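Local coordinates for protein acetone carboxylase alpha subunit (Xanthobacter autotrophicus Py2, PDB 5M45) that forms the alpha subunit of a six-chain carboxylase assembly, binds manganese and magnesium ions, and belongs to the hydantoinase B/oxoprolinase family, at residues A[66-71]-A[242-247]; A[461-466]-A[473-478]; A[316-321]-A[385-390]. One frame throughout, in Å; residues are numbered along the deposited sequence.

Contact 1 of 3, residues A[66-71]-A[242-247]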
ATOM      1  N   ALA A  66     -18.997  29.895 -13.408  1.00 14.39           N
ATOM      2  CA  ALA A  66     -19.822  29.963 -12.193  1.00 14.30           C
ATOM      3  C   ALA A  66     -20.144  28.551 -11.636  1.00 14.16           C
ATOM      4  O   ALA A  66     -20.149  28.339 -10.417  1.00 13.83           O
ATOM      5  CB  ALA A  66     -21.118  30.738 -12.455  1.00 14.47           C
ATOM      6  N   GLY A  67     -20.392  27.603 -12.532  1.00 14.19           N
ATOM      7  CA  GLY A  67     -20.610  26.218 -12.142  1.00 14.26           C
ATOM      8  C   GLY A  67     -19.466  25.551 -11.402  1.00 14.15           C
ATOM      9  O   GLY A  67     -19.681  24.932 -10.349  1.00 13.95           O
ATOM     10  N   VAL A  68     -18.259  25.642 -11.953  1.00 14.22           N
ATOM     11  CA  VAL A  68     -17.068  25.115 -11.254  1.00 14.52           C
ATOM     12  C   VAL A  68     -16.729  25.844  -9.942  1.00 14.62           C
ATOM     13  O   VAL A  68     -16.347  25.223  -8.950  1.00 15.02           O
ATOM     14  CB  VAL A  68     -15.799  24.951 -12.161  1.00 14.53           C
ATOM     15  CG1 VAL A  68     -16.072  23.966 -13.281  1.00 14.64           C
ATOM     16  CG2 VAL A  68     -15.347  26.275 -12.745  1.00 14.52           C
ATOM     17  N   VAL A  69     -16.906  27.159  -9.919  1.00 14.88           N
ATOM     18  CA  VAL A  69     -16.701  27.948  -8.673  1.00 14.69           C
ATOM     19  C   VAL A  69     -17.713  27.501  -7.600  1.00 15.02           C
ATOM     20  O   VAL A  69     -17.347  27.284  -6.436  1.00 14.56           O
ATOM     21  CB  VAL A  69     -16.798  29.466  -8.952  1.00 14.53           C
ATOM     22  CG1 VAL A  69     -16.895  30.270  -7.654  1.00 14.64           C
ATOM     23  CG2 VAL A  69     -15.560  29.904  -9.740  1.00 14.50           C
ATOM     24  N   ASP A  70     -18.980  27.343  -8.012  1.00 15.56           N
ATOM     25  CA  ASP A  70     -20.044  26.935  -7.122  1.00 16.17           C
ATOM     26  C   ASP A  70     -19.856  25.498  -6.587  1.00 16.06           C
ATOM     27  O   ASP A  70     -20.180  25.232  -5.418  1.00 16.08           O
ATOM     28  CB  ASP A  70     -21.414  27.058  -7.787  1.00 17.12           C
ATOM     29  CG  ASP A  70     -22.571  26.630  -6.838  1.00 18.17           C
ATOM     30  OD1 ASP A  70     -22.765  27.265  -5.790  1.00 19.09           O
ATOM     31  OD2 ASP A  70     -23.248  25.620  -7.148  1.00 19.55           O
ATOM     32  N   ALA A  71     -19.344  24.601  -7.417  1.00 15.31           N
ATOM     33  CA  ALA A  71     -19.053  23.241  -6.950  1.00 15.23           C
ATOM     34  C   ALA A  71     -18.047  23.235  -5.773  1.00 14.89           C
ATOM     35  O   ALA A  71     -18.286  22.562  -4.745  1.00 14.74           O
ATOM     36  CB  ALA A  71     -18.533  22.395  -8.096  1.00 15.15           C
ATOM     37  N   HIS A 242     -20.450  15.456  -9.771  1.00 13.51           N
ATOM     38  CA  HIS A 242     -21.832  15.249 -10.248  1.00 13.97           C
ATOM     39  C   HIS A 242     -22.626  16.548 -10.424  1.00 14.43           C
ATOM     40  O   HIS A 242     -23.429  16.634 -11.355  1.00 14.26           O
ATOM     41  CB  HIS A 242     -22.586  14.197  -9.389  1.00 14.11           C
ATOM     42  CG  HIS A 242     -22.140  12.790  -9.660  1.00 14.11           C
ATOM     43  ND1 HIS A 242     -22.605  11.705  -8.942  1.00 14.29           N
ATOM     44  CD2 HIS A 242     -21.261  12.295 -10.562  1.00 13.95           C
ATOM     45  CE1 HIS A 242     -22.058  10.598  -9.418  1.00 14.26           C
ATOM     46  NE2 HIS A 242     -21.232  10.935 -10.397  1.00 14.01           N
ATOM     47  N   MET A 243     -22.366  17.553  -9.579  1.00 15.29           N
ATOM     48  CA  MET A 243     -22.931  18.912  -9.769  1.00 16.14           C
ATOM     49  C   MET A 243     -22.506  19.492 -11.129  1.00 15.58           C
ATOM     50  O   MET A 243     -23.335  20.035 -11.871  1.00 15.81           O
ATOM     51  CB  MET A 243     -22.503  19.874  -8.628  1.00 17.16           C
ATOM     52  CG  MET A 243     -23.137  19.565  -7.273  1.00 18.27           C
ATOM     53  SD  MET A 243     -22.393  20.483  -5.919  1.00 20.07           S
ATOM     54  CE  MET A 243     -22.996  22.112  -6.310  1.00 20.63           C
ATOM     55  N   ILE A 244     -21.229  19.345 -11.467  1.00 15.05           N
ATOM     56  CA  ILE A 244     -20.705  19.878 -12.744  1.00 15.15           C
ATOM     57  C   ILE A 244     -21.235  19.077 -13.940  1.00 15.38           C
ATOM     58  O   ILE A 244     -21.623  19.677 -14.943  1.00 15.39           O
ATOM     59  CB  ILE A 244     -19.161  19.988 -12.717  1.00 14.76           C
ATOM     60  CG1 ILE A 244     -18.721  21.105 -11.748  1.00 14.61           C
ATOM     61  CG2 ILE A 244     -18.588  20.256 -14.114  1.00 14.74           C
ATOM     62  CD1 ILE A 244     -17.312  20.882 -11.191  1.00 14.51           C
ATOM     63  N   ARG A 245     -21.240  17.741 -13.852  1.00 15.63           N
ATOM     64  CA  ARG A 245     -21.831  16.895 -14.924  1.00 15.97           C
ATOM     65  C   ARG A 245     -23.274  17.325 -15.244  1.00 16.49           C
ATOM     66  O   ARG A 245     -23.650  17.493 -16.404  1.00 15.93           O
ATOM     67  CB  ARG A 245     -21.789  15.408 -14.569  1.00 15.62           C
ATOM     68  CG  ARG A 245     -22.284  14.479 -15.704  1.00 15.62           C
ATOM     69  CD  ARG A 245     -22.313  13.007 -15.282  1.00 15.47           C
ATOM     70  NE  ARG A 245     -23.237  12.810 -14.167  1.00 15.42           N
ATOM     71  CZ  ARG A 245     -23.346  11.695 -13.447  1.00 15.33           C
ATOM     72  NH1 ARG A 245     -22.600  10.618 -13.695  1.00 15.20           N
ATOM     73  NH2 ARG A 245     -24.237  11.647 -12.459  1.00 15.52           N
ATOM     74  N   LYS A 246     -24.062  17.523 -14.206  1.00 17.40           N
ATOM     75  CA  LYS A 246     -25.451  17.948 -14.382  1.00 19.00           C
ATOM     76  C   LYS A 246     -25.553  19.314 -15.064  1.00 18.69           C
ATOM     77  O   LYS A 246     -26.367  19.513 -15.970  1.00 18.14           O
ATOM     78  CB  LYS A 246     -26.143  17.966 -13.045  1.00 20.90           C
ATOM     79  CG  LYS A 246     -27.634  18.260 -13.107  1.00 23.19           C
ATOM     80  CD  LYS A 246     -28.175  18.135 -11.687  1.00 25.36           C
ATOM     81  CE  LYS A 246     -29.239  19.172 -11.348  1.00 27.74           C
ATOM     82  NZ  LYS A 246     -30.560  18.500 -11.202  1.00 29.70           N
ATOM     83  N   LEU A 247     -24.732  20.259 -14.623  1.00 18.01           N
ATOM     84  CA  LEU A 247     -24.709  21.591 -15.252  1.00 17.99           C
ATOM     85  C   LEU A 247     -24.314  21.528 -16.755  1.00 17.61           C
ATOM     86  O   LEU A 247     -24.957  22.185 -17.600  1.00 17.51           O
ATOM     87  CB  LEU A 247     -23.808  22.546 -14.482  1.00 18.03           C
ATOM     88  CG  LEU A 247     -23.614  23.889 -15.210  1.00 18.34           C
ATOM     89  CD1 LEU A 247     -24.879  24.723 -15.099  1.00 18.90           C
ATOM     90  CD2 LEU A 247     -22.434  24.639 -14.713  1.00 18.32           C
TER

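Contact 2 of 3, residues A[461-466]-A[473-478]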
ATOM      1  N   ASN A 461       2.023  31.952   4.876  1.00 12.67           N
ATOM      2  CA  ASN A 461       3.411  32.385   5.015  1.00 12.90           C
ATOM      3  C   ASN A 461       3.574  33.818   4.487  1.00 12.79           C
ATOM      4  O   ASN A 461       2.692  34.342   3.807  1.00 12.74           O
ATOM      5  CB  ASN A 461       4.336  31.481   4.203  1.00 13.21           C
ATOM      6  CG  ASN A 461       4.074  30.016   4.419  1.00 13.70           C
ATOM      7  OD1 ASN A 461       4.418  29.440   5.484  1.00 14.47           O
ATOM      8  ND2 ASN A 461       3.426  29.373   3.405  1.00 13.84           N
ATOM      9  N   GLY A 462       4.735  34.416   4.728  1.00 12.65           N
ATOM     10  CA  GLY A 462       5.038  35.731   4.169  1.00 12.84           C
ATOM     11  C   GLY A 462       5.163  35.703   2.647  1.00 12.91           C
ATOM     12  O   GLY A 462       5.509  34.662   2.062  1.00 12.88           O
ATOM     13  N   THR A 463       4.860  36.827   2.007  1.00 12.97           N
ATOM     14  CA  THR A 463       5.041  36.981   0.547  1.00 12.97           C
ATOM     15  C   THR A 463       6.234  37.898   0.232  1.00 12.84           C
ATOM     16  O   THR A 463       6.669  38.709   1.066  1.00 12.64           O
ATOM     17  CB  THR A 463       3.776  37.484  -0.178  1.00 13.10           C
ATOM     18  OG1 THR A 463       3.547  38.870   0.133  1.00 13.81           O
ATOM     19  CG2 THR A 463       2.571  36.685   0.193  1.00 13.23           C
ATOM     20  N   GLY A 464       6.784  37.730  -0.974  1.00 12.67           N
ATOM     21  CA  GLY A 464       7.878  38.567  -1.434  1.00 12.60           C
ATOM     22  C   GLY A 464       7.525  40.055  -1.515  1.00 12.51           C
ATOM     23  O   GLY A 464       6.414  40.418  -1.893  1.00 12.09           O
ATOM     24  N   ALA A 465       8.481  40.912  -1.153  1.00 12.55           N
ATOM     25  CA  ALA A 465       8.355  42.366  -1.347  1.00 12.77           C
ATOM     26  C   ALA A 465       8.258  42.747  -2.826  1.00 12.96           C
ATOM     27  O   ALA A 465       8.749  42.014  -3.712  1.00 12.91           O
ATOM     28  CB  ALA A 465       9.533  43.088  -0.722  1.00 12.89           C
ATOM     29  N   THR A 466       7.640  43.896  -3.092  1.00 13.25           N
ATOM     30  CA  THR A 466       7.559  44.424  -4.462  1.00 13.48           C
ATOM     31  C   THR A 466       8.515  45.617  -4.643  1.00 13.84           C
ATOM     32  O   THR A 466       9.221  46.015  -3.699  1.00 13.94           O
ATOM     33  CB  THR A 466       6.084  44.763  -4.875  1.00 13.52           C
ATOM     34  OG1 THR A 466       5.715  46.105  -4.473  1.00 13.71           O
ATOM     35  CG2 THR A 466       5.103  43.724  -4.278  1.00 13.45           C
ATOM     36  N   SER A 473       2.517  39.855   5.445  1.00 14.21           N
ATOM     37  CA  SER A 473       2.869  38.862   6.478  1.00 13.86           C
ATOM     38  C   SER A 473       1.742  37.795   6.574  1.00 13.22           C
ATOM     39  O   SER A 473       0.540  38.119   6.383  1.00 12.90           O
ATOM     40  CB  SER A 473       3.145  39.527   7.828  1.00 13.97           C
ATOM     41  OG  SER A 473       4.220  40.448   7.747  1.00 14.32           O
ATOM     42  N   HIS A 474       2.143  36.556   6.868  1.00 12.69           N
ATOM     43  CA  HIS A 474       1.221  35.438   7.217  1.00 12.44           C
ATOM     44  C   HIS A 474      -0.022  35.386   6.318  1.00 12.31           C
ATOM     45  O   HIS A 474      -1.181  35.466   6.791  1.00 12.22           O
ATOM     46  CB  HIS A 474       0.849  35.469   8.719  1.00 12.55           C
ATOM     47  CG  HIS A 474       0.352  36.792   9.207  1.00 12.63           C
ATOM     48  ND1 HIS A 474      -0.876  37.285   8.883  1.00 12.78           N
ATOM     49  CD2 HIS A 474       0.964  37.770   9.917  1.00 12.95           C
ATOM     50  CE1 HIS A 474      -1.021  38.505   9.372  1.00 13.12           C
ATOM     51  NE2 HIS A 474       0.094  38.828  10.006  1.00 13.16           N
ATOM     52  N   ALA A 475       0.230  35.323   5.005  1.00 12.10           N
ATOM     53  CA  ALA A 475      -0.784  35.640   3.983  1.00 12.06           C
ATOM     54  C   ALA A 475      -1.099  34.617   2.884  1.00 11.97           C
ATOM     55  O   ALA A 475      -2.233  34.660   2.329  1.00 11.83           O
ATOM     56  CB  ALA A 475      -0.395  36.956   3.316  1.00 12.19           C
ATOM     57  N   ALA A 476      -0.122  33.804   2.473  1.00 11.74           N
ATOM     58  CA  ALA A 476      -0.273  32.975   1.261  1.00 11.91           C
ATOM     59  C   ALA A 476       0.776  31.847   1.152  1.00 11.93           C
ATOM     60  O   ALA A 476       1.725  31.749   1.973  1.00 11.94           O
ATOM     61  CB  ALA A 476      -0.186  33.861   0.028  1.00 11.92           C
ATOM     62  N   ALA A 477       0.548  30.994   0.156  1.00 12.10           N
ATOM     63  CA  ALA A 477       1.485  29.956  -0.251  1.00 12.13           C
ATOM     64  C   ALA A 477       1.530  29.941  -1.771  1.00 12.18           C
ATOM     65  O   ALA A 477       0.538  30.249  -2.420  1.00 12.34           O
ATOM     66  CB  ALA A 477       1.035  28.605   0.284  1.00 12.15           C
ATOM     67  N   ILE A 478       2.655  29.568  -2.352  1.00 12.22           N
ATOM     68  CA  ILE A 478       2.749  29.447  -3.843  1.00 12.30           C
ATOM     69  C   ILE A 478       1.664  28.523  -4.453  1.00 12.21           C
ATOM     70  O   ILE A 478       1.148  28.823  -5.514  1.00 12.37           O
ATOM     71  CB  ILE A 478       4.165  29.033  -4.291  1.00 12.34           C
ATOM     72  CG1 ILE A 478       4.325  29.068  -5.828  1.00 12.55           C
ATOM     73  CG2 ILE A 478       4.549  27.650  -3.793  1.00 12.34           C
ATOM     74  CD1 ILE A 478       4.106  30.440  -6.434  1.00 12.86           C
TER

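Contact 3 of 3, residues A[316-321]-A[385-390]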
ATOM      1  N   MET A 316      19.463  20.047  -2.620  1.00 11.91           N
ATOM      2  CA  MET A 316      18.778  20.188  -3.915  1.00 12.31           C
ATOM      3  C   MET A 316      19.374  21.403  -4.688  1.00 12.28           C
ATOM      4  O   MET A 316      19.591  22.468  -4.085  1.00 12.46           O
ATOM      5  CB  MET A 316      17.272  20.423  -3.681  1.00 12.42           C
ATOM      6  CG  MET A 316      16.428  20.513  -4.962  1.00 12.74           C
ATOM      7  SD  MET A 316      16.516  22.071  -5.882  1.00 13.26           S
ATOM      8  CE  MET A 316      15.446  23.109  -4.888  1.00 13.39           C
ATOM      9  N   HIS A 317      19.591  21.212  -5.986  1.00 12.22           N
ATOM     10  CA  HIS A 317      20.078  22.221  -6.944  1.00 12.30           C
ATOM     11  C   HIS A 317      19.072  22.343  -8.125  1.00 12.32           C
ATOM     12  O   HIS A 317      18.734  21.334  -8.776  1.00 12.20           O
ATOM     13  CB  HIS A 317      21.454  21.778  -7.447  1.00 12.35           C
ATOM     14  CG  HIS A 317      22.106  22.692  -8.429  1.00 12.36           C
ATOM     15  ND1 HIS A 317      22.835  22.219  -9.506  1.00 12.35           N
ATOM     16  CD2 HIS A 317      22.158  24.046  -8.506  1.00 12.39           C
ATOM     17  CE1 HIS A 317      23.275  23.242 -10.224  1.00 12.51           C
ATOM     18  NE2 HIS A 317      22.871  24.361  -9.639  1.00 12.56           N
ATOM     19  N   ALA A 318      18.589  23.572  -8.382  1.00 12.24           N
ATOM     20  CA  ALA A 318      17.669  23.854  -9.494  1.00 12.53           C
ATOM     21  C   ALA A 318      18.021  25.156 -10.238  1.00 12.69           C
ATOM     22  O   ALA A 318      17.415  26.211  -9.987  1.00 12.75           O
ATOM     23  CB  ALA A 318      16.215  23.921  -8.977  1.00 12.32           C
ATOM     24  N   PRO A 319      19.021  25.093 -11.141  1.00 13.11           N
ATOM     25  CA  PRO A 319      19.314  26.237 -11.977  1.00 13.54           C
ATOM     26  C   PRO A 319      18.302  26.310 -13.150  1.00 13.97           C
ATOM     27  O   PRO A 319      17.848  25.277 -13.615  1.00 13.97           O
ATOM     28  CB  PRO A 319      20.721  25.922 -12.513  1.00 13.52           C
ATOM     29  CG  PRO A 319      20.733  24.443 -12.634  1.00 13.42           C
ATOM     30  CD  PRO A 319      19.883  23.938 -11.484  1.00 13.13           C
ATOM     31  N   CYS A 320      17.980  27.522 -13.608  1.00 14.46           N
ATOM     32  CA  CYS A 320      17.068  27.730 -14.718  1.00 15.08           C
ATOM     33  C   CYS A 320      17.604  28.809 -15.670  1.00 15.19           C
ATOM     34  O   CYS A 320      17.958  29.923 -15.221  1.00 14.79           O
ATOM     35  CB  CYS A 320      15.685  28.166 -14.226  1.00 15.52           C
ATOM     36  SG  CYS A 320      14.529  28.458 -15.617  1.00 16.82           S
ATOM     37  N   GLU A 321      17.694  28.440 -16.951  1.00 15.32           N
ATOM     38  CA  GLU A 321      17.920  29.385 -18.044  1.00 15.99           C
ATOM     39  C   GLU A 321      16.558  29.672 -18.689  1.00 15.85           C
ATOM     40  O   GLU A 321      15.925  28.770 -19.296  1.00 15.54           O
ATOM     41  CB  GLU A 321      18.918  28.829 -19.080  1.00 16.58           C
ATOM     42  CG  GLU A 321      19.212  29.809 -20.211  1.00 17.29           C
ATOM     43  CD  GLU A 321      20.237  29.315 -21.225  1.00 17.94           C
ATOM     44  OE1 GLU A 321      20.507  30.118 -22.142  1.00 18.62           O
ATOM     45  OE2 GLU A 321      20.727  28.140 -21.182  1.00 19.01           O
ATOM     46  N   GLY A 385      16.299  11.906 -15.341  1.00 12.63           N
ATOM     47  CA  GLY A 385      17.138  11.507 -14.205  1.00 12.44           C
ATOM     48  C   GLY A 385      17.338  12.524 -13.093  1.00 12.15           C
ATOM     49  O   GLY A 385      17.807  12.146 -12.000  1.00 12.05           O
ATOM     50  N   THR A 386      17.028  13.795 -13.362  1.00 11.95           N
ATOM     51  CA  THR A 386      17.012  14.839 -12.344  1.00 11.87           C
ATOM     52  C   THR A 386      15.858  14.607 -11.361  1.00 11.80           C
ATOM     53  O   THR A 386      14.936  13.813 -11.615  1.00 11.84           O
ATOM     54  CB  THR A 386      16.901  16.256 -12.966  1.00 11.78           C
ATOM     55  OG1 THR A 386      15.695  16.328 -13.741  1.00 11.99           O
ATOM     56  CG2 THR A 386      18.120  16.588 -13.885  1.00 12.02           C
ATOM     57  N   TRP A 387      15.883  15.317 -10.237  1.00 11.59           N
ATOM     58  CA  TRP A 387      14.812  15.173  -9.227  1.00 11.48           C
ATOM     59  C   TRP A 387      13.425  15.585  -9.743  1.00 11.60           C
ATOM     60  O   TRP A 387      12.417  15.036  -9.265  1.00 11.53           O
ATOM     61  CB  TRP A 387      15.158  15.916  -7.912  1.00 11.33           C
ATOM     62  CG  TRP A 387      15.194  17.449  -8.041  1.00 11.31           C
ATOM     63  CD1 TRP A 387      16.307  18.248  -8.222  1.00 11.34           C
ATOM     64  CD2 TRP A 387      14.074  18.316  -7.987  1.00 11.16           C
ATOM     65  NE1 TRP A 387      15.915  19.575  -8.275  1.00 11.33           N
ATOM     66  CE2 TRP A 387      14.553  19.637  -8.131  1.00 11.26           C
ATOM     67  CE3 TRP A 387      12.693  18.112  -7.800  1.00 11.12           C
ATOM     68  CZ2 TRP A 387      13.690  20.752  -8.094  1.00 11.25           C
ATOM     69  CZ3 TRP A 387      11.851  19.209  -7.792  1.00 11.04           C
ATOM     70  CH2 TRP A 387      12.343  20.512  -7.925  1.00 11.15           C
ATOM     71  N   MET A 388      13.372  16.553 -10.674  1.00 11.73           N
ATOM     72  CA  MET A 388      12.124  16.994 -11.314  1.00 11.91           C
ATOM     73  C   MET A 388      11.630  16.110 -12.495  1.00 12.12           C
ATOM     74  O   MET A 388      10.521  16.295 -12.963  1.00 11.97           O
ATOM     75  CB  MET A 388      12.163  18.484 -11.735  1.00 11.98           C
ATOM     76  CG  MET A 388      13.131  18.845 -12.862  1.00 12.21           C
ATOM     77  SD  MET A 388      14.804  19.261 -12.345  1.00 12.77           S
ATOM     78  CE  MET A 388      14.530  20.893 -11.632  1.00 12.50           C
ATOM     79  N   ASN A 389      12.443  15.159 -12.961  1.00 12.21           N
ATOM     80  CA  ASN A 389      12.029  14.197 -14.026  1.00 12.29           C
ATOM     81  C   ASN A 389      12.770  12.866 -13.788  1.00 12.40           C
ATOM     82  O   ASN A 389      13.636  12.478 -14.568  1.00 12.30           O
ATOM     83  CB  ASN A 389      12.291  14.799 -15.407  1.00 12.35           C
ATOM     84  CG  ASN A 389      11.749  13.969 -16.559  1.00 12.51           C
ATOM     85  OD1 ASN A 389      10.886  13.044 -16.397  1.00 12.53           O
ATOM     86  ND2 ASN A 389      12.265  14.254 -17.749  1.00 12.57           N
ATOM     87  N   PRO A 390      12.434  12.175 -12.682  1.00 12.37           N
ATOM     88  CA  PRO A 390      13.221  10.997 -12.306  1.00 12.68           C
ATOM     89  C   PRO A 390      13.062   9.834 -13.244  1.00 13.07           C
ATOM     90  O   PRO A 390      12.040   9.711 -13.917  1.00 13.37           O
ATOM     91  CB  PRO A 390      12.701  10.624 -10.907  1.00 12.40           C
ATOM     92  CG  PRO A 390      11.917  11.802 -10.434  1.00 12.21           C
ATOM     93  CD  PRO A 390      11.400  12.498 -11.652  1.00 12.33           C
TER

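Contact 1 of 3, residues A[66-71]-A[242-247]
Ile244 holds CG1 beside its own backbone N (chi1 -69°) and runs on almost extended, which carries CD1 across to the facing helix: this methyl packs 3.7 Å from Ala71 CB and 3.9 Å from Val68 CG1. Met243 takes another path. Its chain bends at the thioether (chi3 70°), so that the Met243 side chain crosses that of Asp70 at about a right angle, and Met243 CE stops 3.6 Å from Asp70 OD2, at the more exposed margin of the contact. One turn further along, Leu247 lays CD2 directly on the backbone of Gly67, 3.5 Å from CA, an approach that the missing side chain allows. Gly67 and Ala71, a turn apart, thus give a low surface to which the larger Met243, Ile244 and Leu247 are fitted: a worked case of small residues packed against large ones between helices. The segments run nearly antiparallel (159°), their axes 9.4 Å apart, and are joined by van der Waals packing, largely apolar. The chain of another protein packs on Ala66, Val69 and Met243. In the fold the contact links helix 54-75 to helix 227-255, and Phe92 of strand 90-95 touches both Ala71 and Ile244.

Contact 2 of 3, residues A[461-466]-A[473-478]
Asn461 meets Ala475 and Ala476 together, and its carbonyl O takes a hydrogen bond from each. Ala475 N lies 2.9 Å from Asn461 O but well above the carbonyl plane (56° out of it), whereas Ala476 N, 3.2 Å from the same oxygen, sits in that plane on a lone pair. Two residues facing one make this a classic beta bulge, here attached to a single antiparallel, hydrogen-bonded bridge. The return bond runs from Asn461 N to Ala476 O at 2.9 Å. A fourth, longer bond reaches that same oxygen: chi1 of -48° keeps the side-chain amide beside the backbone N of Asn461, so ND2 comes within 3.3 Å of Ala476 O, from the same face of its plane as the backbone donor. Each of the two oxygens is therefore gripped twice. Close by, the methyls Thr463 CG2 and Ala476 CB touch at 4.0 Å. The next shell fixes these groups: Cys458 O is the stronger partner of Asn461 ND2, Leu472 N binds Thr463 OG1, and Ser473 OG is held by Cys518 N. An aromatic side chain in the chain of another protein hydrogen-bonds Ser473 O. Both segments belong to the long connection between strand 450-454 and helix 488-494; at the C-terminal end of 473-478, Ile478 packs on Val405, Trp408 and Trp412 of helix 401-422.

Contact 3 of 3, residues A[316-321]-A[385-390]
Trp387 reaches from a type I turn, Thr386 to Asn389, to the strand segment 316-321. From CB the ring is sent out between the backbone N and the carbonyl carbon (chi1 67°). CD1 lies 4.0 Å from the backbone carbonyl O of His317, and NE1 then turns its N-H to the same oxygen: a weak hydrogen bond of 3.4 Å between NE1 and His317 O, bent to 152°, with the acceptor in the plane of the indole. Over the face at NE1 stands Met316 CG, 3.5 Å from that nitrogen, with CE2 its next nearest ring atom. This is a CH-pi contact, CG lying 3.9 Å from the centroid of the five-membered ring, and the sulfur follows obliquely, SD being 4.3 Å from that centroid as a Met-aromatic contact. Farther out, CZ2 meets Met316 SD at 3.8 Å and has Ala318 CB near the ring plane at 4.1 Å. The opposite face is covered from within the turn itself, since Met388 CE rests 3.4 Å above the indole plane toward the rim. Phe403 of helix 401-422 adds an edge-to-face partner for Trp387 and also touches Met316. Two methionines thus clasp one buried indole, one from the strand and one from the turn. The chemistry implies a division of labour: a methylene of Met316 and the terminal methyl of Met388 cover the two faces, with the Met316 sulfur set obliquely beside the first, while the single N-H of the ring, buried at the edge, is met by a backbone carbonyl, though only weakly.

Overall arrangement
Along the chain the three contacts follow in series, 1, then 3, then 2, all within the hydantoinase B/oxoprolinase family region, and none touches another. Contacts 1 and 3 lie on opposite sides of the chain's centre, their centres 37 Å apart. Contacts 2 and 3 approach most closely, about 11 Å between nearest atoms, and both are buried and pack against helix 401-422; contacts 1 and 2 come to about 17 Å between nearest atoms. Two of them lie about 10 Å or more from a metal, beyond direct contact: the Ala477 side chain in contact 2 is about 11 Å from the manganese ion held by His150, Asp153 and His175, and the Asp70 side chain in contact 1 about 10 Å from a magnesium ion.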